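Local coordinates for Thiol:disulfide interchange protein DsbA (Neisseria meningitidis MC58, PDB 3HZ8) that probably acts as a periplasmic thiol-disulfide oxidoreductase of the DsbA type, introducing disulfide bonds into substrate proteins through a redox-active cysteine pair, at residues K48-K51 / S52-D55; L5-G8 / Q9-V13. The protein carries 1 engineered substitution. All coordinates share one frame; numbering follows the deposited sequence.

Interaction 1 of 2, residues K48-K51 / S52-D55; sequences KHAK and SFKD
S52 folds back on H49 with both its backbone and its side chain, and the two bonds end on one atom, the H49 carbonyl oxygen. The hydroxyl OG donates to H49 O at 2.7 Å, lying in the carbonyl plane. The amide S52 N reaches the same oxygen at 2.8 Å but comes from above that plane, so the two donors approach on different bearings. With OG set between its own backbone N and carbonyl carbon (chi1 86°), the serine can make both bonds at once. That placement also carries S52 OG over one face of the H49 imidazole, toward its rim, 3.7 Å from H49 CE1. The polar end of H49 is held separately, NE2 being hydrogen-bonded to D179 of helix 171-191.

F53 lies back over A50. The CA of A50 sits above the middle of the phenyl face, 3.5 Å from the ring centroid, in a CH-pi contact, while A50 CB meets F53 CE2 at 3.9 Å. H49 CD2 comes to 3.9 Å from F53 CE1, and the two side chains cross at about a right angle. Both A50 and F53 also rest on L59 of strand 57-63. The F53 amide N bonds to A50 O at 3.1 Å, closing a type I beta turn over 50-53. This turn carries the chain toward strand 57-63 from helix 37-50, at whose start lies the C36-C39 disulfide, the CxxC pair probably redox-active as in other thioredoxin-fold oxidoreductases.

Interaction 2 of 2, residues L5-G8 / Q9-V13; sequences LVEG and QNYTV
Segments 5-8 and 9-13 lie 85° apart end to end, the chain bending sharply between them, with E7 and Y11 joined by a single beta bridge and G8 N bonded to Y11 O at 2.7 Å. G8 takes the turn with a positive phi, a conformation that suits glycine. The V6 carbonyl oxygen receives two amides, N10 N lying in the carbonyl plane and Q9 N tilted from it. N10 answers on the other polar atom of V6: N10 OD1 takes the V6 N-H, 2.8 Å from V6 N, in a nearly straight bond of 173°. A chi1 of 55° brings the amide group back over the turn for this, and ND2 goes to G4 O.

The Y11 ring lies against the backbone of 5-7, with V6 N and N10 OD1 at its edge. E7 CA stands over one face, 4.0 Å from the centroid, and L5 CB meets Y11 CE2 at 3.7 Å, the L5 and Y11 side chains crossing at about a right angle. The extended E7 chain ends in a carboxylate bridged by two waters: one links OE1 to Y11 OH, the other donates to E7 OE2 and accepts from V13 N. V6 CG1 lies 3.6 Å from Q9 NE2, the V6 and Q9 side chains running alongside each other in the same direction. L5 and Y11 both pack on L181 of helix 171-191, while edge strand 11-13 pairs antiparallel with strand 164-166, where T12 bonds to K165 through the backbone.

How the interactions relate
Both are local surface contacts on one chain, in series along it, with centres about 22 Å apart and nearest atoms about 12 Å apart, so they do not touch. Interaction 1 marks the exit from a helix toward outer strand 57-63; interaction 2 leads into strand 11-13, the outermost strand at the other end of the sheet. Helix 171-191 is common to both: H49 and K54 meet it from the first, L5 and Y11 from the second. Each has a carbonyl oxygen that takes two donors and an aromatic ring over a CA. In interaction 2 waters also tie a carboxylate to the strand, and Y11 is the one buried residue among those that touch; interaction 1 has none.

Interaction 1 of 2, residues K48-K51 / S52-D55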
loop_
_atom_site.group_PDB
_atom_site.type_symbol
_atom_site.label_atom_id
_atom_site.label_comp_id
_atom_site.label_asym_id
_atom_site.label_seq_id
_atom_site.Cartn_x
_atom_site.Cartn_y
_atom_site.Cartn_z
ATOM N N LYS A 48 -3.780 10.550 5.219
ATOM C CA LYS A 48 -3.630 11.822 5.930
ATOM C C LYS A 48 -2.310 11.866 6.677
ATOM O O LYS A 48 -1.588 12.859 6.615
ATOM C CB LYS A 48 -4.770 12.069 6.900
ATOM C CG LYS A 48 -4.543 13.329 7.721
ATOM C CD LYS A 48 -5.756 13.681 8.509
ATOM C CE LYS A 48 -5.554 15.029 9.178
ATOM N NZ LYS A 48 -6.832 15.450 9.776
ATOM N N HIS A 49 -1.992 10.784 7.387
ATOM C CA HIS A 49 -0.775 10.773 8.174
ATOM C C HIS A 49 0.450 10.957 7.290
ATOM O O HIS A 49 1.389 11.652 7.664
ATOM C CB HIS A 49 -0.667 9.482 8.989
ATOM C CG HIS A 49 0.384 9.550 10.048
ATOM N ND1 HIS A 49 0.332 10.466 11.080
ATOM C CD2 HIS A 49 1.530 8.853 10.213
ATOM C CE1 HIS A 49 1.393 10.307 11.851
ATOM N NE2 HIS A 49 2.141 9.344 11.342
ATOM N N ALA A 50 0.432 10.330 6.113
ATOM C CA ALA A 50 1.546 10.433 5.169
ATOM C C ALA A 50 1.848 11.873 4.751
ATOM O O ALA A 50 2.977 12.180 4.367
ATOM C CB ALA A 50 1.299 9.560 3.947
ATOM N N LYS A 51 0.849 12.752 4.839
ATOM C CA LYS A 51 1.082 14.175 4.556
ATOM C C LYS A 51 2.029 14.798 5.576
ATOM O O LYS A 51 2.681 15.800 5.272
ATOM C CB LYS A 51 -0.225 14.965 4.512
ATOM C CG LYS A 51 -1.277 14.379 3.608
ATOM C CD LYS A 51 -0.799 14.249 2.182
ATOM C CE LYS A 51 -1.847 13.607 1.305
ATOM N NZ LYS A 51 -3.139 14.347 1.324
ATOM N N SER A 52 2.101 14.203 6.771
ATOM C CA SER A 52 2.992 14.661 7.855
ATOM C C SER A 52 4.412 14.124 7.746
ATOM O O SER A 52 5.281 14.536 8.507
ATOM C CB SER A 52 2.439 14.245 9.234
ATOM O OG SER A 52 2.846 12.910 9.589
ATOM N N PHE A 53 4.636 13.164 6.847
ATOM C CA PHE A 53 5.943 12.521 6.720
ATOM C C PHE A 53 7.049 13.541 6.473
ATOM O O PHE A 53 6.880 14.481 5.692
ATOM C CB PHE A 53 5.958 11.526 5.554
ATOM C CG PHE A 53 5.284 10.196 5.834
ATOM C CD1 PHE A 53 4.598 9.943 7.019
ATOM C CD2 PHE A 53 5.311 9.200 4.861
ATOM C CE1 PHE A 53 3.967 8.707 7.229
ATOM C CE2 PHE A 53 4.696 7.973 5.071
ATOM C CZ PHE A 53 4.023 7.730 6.253
ATOM N N LYS A 54 8.184 13.329 7.129
ATOM C CA LYS A 54 9.416 14.046 6.819
ATOM C C LYS A 54 9.862 13.717 5.397
ATOM O O LYS A 54 9.395 12.735 4.815
ATOM C CB LYS A 54 10.504 13.651 7.818
ATOM C CG LYS A 54 10.250 14.134 9.236
ATOM C CD LYS A 54 10.152 15.651 9.267
ATOM C CE LYS A 54 9.766 16.150 10.642
ATOM N NZ LYS A 54 9.021 17.425 10.531
ATOM N N ASP A 55 10.762 14.532 4.843
ATOM C CA ASP A 55 11.246 14.352 3.469
ATOM C C ASP A 55 12.004 13.039 3.241
ATOM O O ASP A 55 12.175 12.614 2.091
ATOM C CB ASP A 55 12.127 15.541 3.042
ATOM C CG ASP A 55 11.317 16.775 2.642
ATOM O OD1 ASP A 55 11.944 17.774 2.216
ATOM O OD2 ASP A 55 10.068 16.753 2.743
#

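Interaction 2 of 2, residues L5-G8 / Q9-V13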
loop_
_atom_site.group_PDB
_atom_site.type_symbol
_atom_site.label_atom_id
_atom_site.label_comp_id
_atom_site.label_asym_id
_atom_site.label_seq_id
_atom_site.Cartn_x
_atom_site.Cartn_y
_atom_site.Cartn_z
ATOM N N LEU A 5 7.556 1.667 22.100
ATOM C CA LEU A 5 7.639 0.430 21.340
ATOM C C LEU A 5 7.833 -0.778 22.235
ATOM O O LEU A 5 8.750 -0.813 23.050
ATOM C CB LEU A 5 8.786 0.534 20.340
ATOM C CG LEU A 5 8.539 1.521 19.197
ATOM C CD1 LEU A 5 9.819 1.691 18.416
ATOM C CD2 LEU A 5 7.376 1.078 18.295
ATOM N N VAL A 6 6.949 -1.764 22.107
ATOM C CA VAL A 6 7.094 -3.000 22.859
ATOM C C VAL A 6 6.972 -4.168 21.887
ATOM O O VAL A 6 5.904 -4.424 21.334
ATOM C CB VAL A 6 6.047 -3.110 24.008
ATOM C CG1 VAL A 6 6.122 -4.474 24.688
ATOM C CG2 VAL A 6 6.243 -1.988 25.032
ATOM N N GLU A 7 8.083 -4.869 21.674
ATOM C CA GLU A 7 8.091 -5.977 20.752
ATOM C C GLU A 7 7.117 -7.059 21.181
ATOM O O GLU A 7 7.099 -7.480 22.349
ATOM C CB GLU A 7 9.497 -6.545 20.598
ATOM C CG GLU A 7 9.606 -7.492 19.416
ATOM C CD GLU A 7 10.994 -8.046 19.221
ATOM O OE1 GLU A 7 11.962 -7.493 19.792
ATOM O OE2 GLU A 7 11.112 -9.035 18.479
ATOM N N GLY A 8 6.302 -7.507 20.230
ATOM C CA GLY A 8 5.270 -8.504 20.480
ATOM C C GLY A 8 3.940 -7.896 20.883
ATOM O O GLY A 8 2.926 -8.609 20.946
ATOM N N GLN A 9 3.934 -6.589 21.157
ATOM C CA GLN A 9 2.714 -5.914 21.575
ATOM C C GLN A 9 2.221 -4.933 20.518
ATOM O O GLN A 9 1.154 -5.128 19.959
ATOM C CB GLN A 9 2.904 -5.231 22.922
ATOM C CG GLN A 9 1.675 -5.271 23.794
ATOM C CD GLN A 9 2.008 -5.021 25.249
ATOM O OE1 GLN A 9 1.657 -5.823 26.126
ATOM N NE2 GLN A 9 2.704 -3.917 25.519
ATOM N N ASN A 10 2.996 -3.890 20.237
ATOM C CA ASN A 10 2.598 -2.945 19.192
ATOM C C ASN A 10 3.418 -3.058 17.902
ATOM O O ASN A 10 3.119 -2.388 16.928
ATOM C CB ASN A 10 2.500 -1.491 19.701
ATOM C CG ASN A 10 3.767 -1.002 20.355
ATOM O OD1 ASN A 10 4.823 -1.637 20.270
ATOM N ND2 ASN A 10 3.666 0.130 21.044
ATOM N N TYR A 11 4.433 -3.921 17.905
ATOM C CA TYR A 11 5.142 -4.250 16.669
ATOM C C TYR A 11 5.795 -5.603 16.788
ATOM O O TYR A 11 6.013 -6.117 17.900
ATOM C CB TYR A 11 6.182 -3.182 16.303
ATOM C CG TYR A 11 7.513 -3.300 17.043
ATOM C CD1 TYR A 11 8.634 -3.886 16.434
ATOM C CD2 TYR A 11 7.663 -2.812 18.349
ATOM C CE1 TYR A 11 9.856 -3.976 17.106
ATOM C CE2 TYR A 11 8.878 -2.907 19.020
ATOM C CZ TYR A 11 9.972 -3.496 18.396
ATOM O OH TYR A 11 11.194 -3.590 19.047
ATOM N N THR A 12 6.098 -6.188 15.634
ATOM C CA THR A 12 6.905 -7.400 15.576
ATOM C C THR A 12 7.979 -7.225 14.512
ATOM O O THR A 12 7.945 -6.265 13.733
ATOM C CB THR A 12 6.060 -8.650 15.263
ATOM O OG1 THR A 12 5.289 -8.418 14.079
ATOM C CG2 THR A 12 5.134 -9.000 16.437
ATOM N N VAL A 13 8.952 -8.138 14.512
ATOM C CA VAL A 13 10.076 -8.060 13.568
ATOM C C VAL A 13 9.992 -9.193 12.557
ATOM O O VAL A 13 9.847 -10.358 12.932
ATOM C CB VAL A 13 11.465 -8.101 14.279
ATOM C CG1 VAL A 13 12.613 -7.851 13.273
ATOM C CG2 VAL A 13 11.527 -7.070 15.407
HETATM O O HOH W 1 9.148 -9.905 16.864
HETATM O O HOH W 2 13.048 -5.227 18.256
#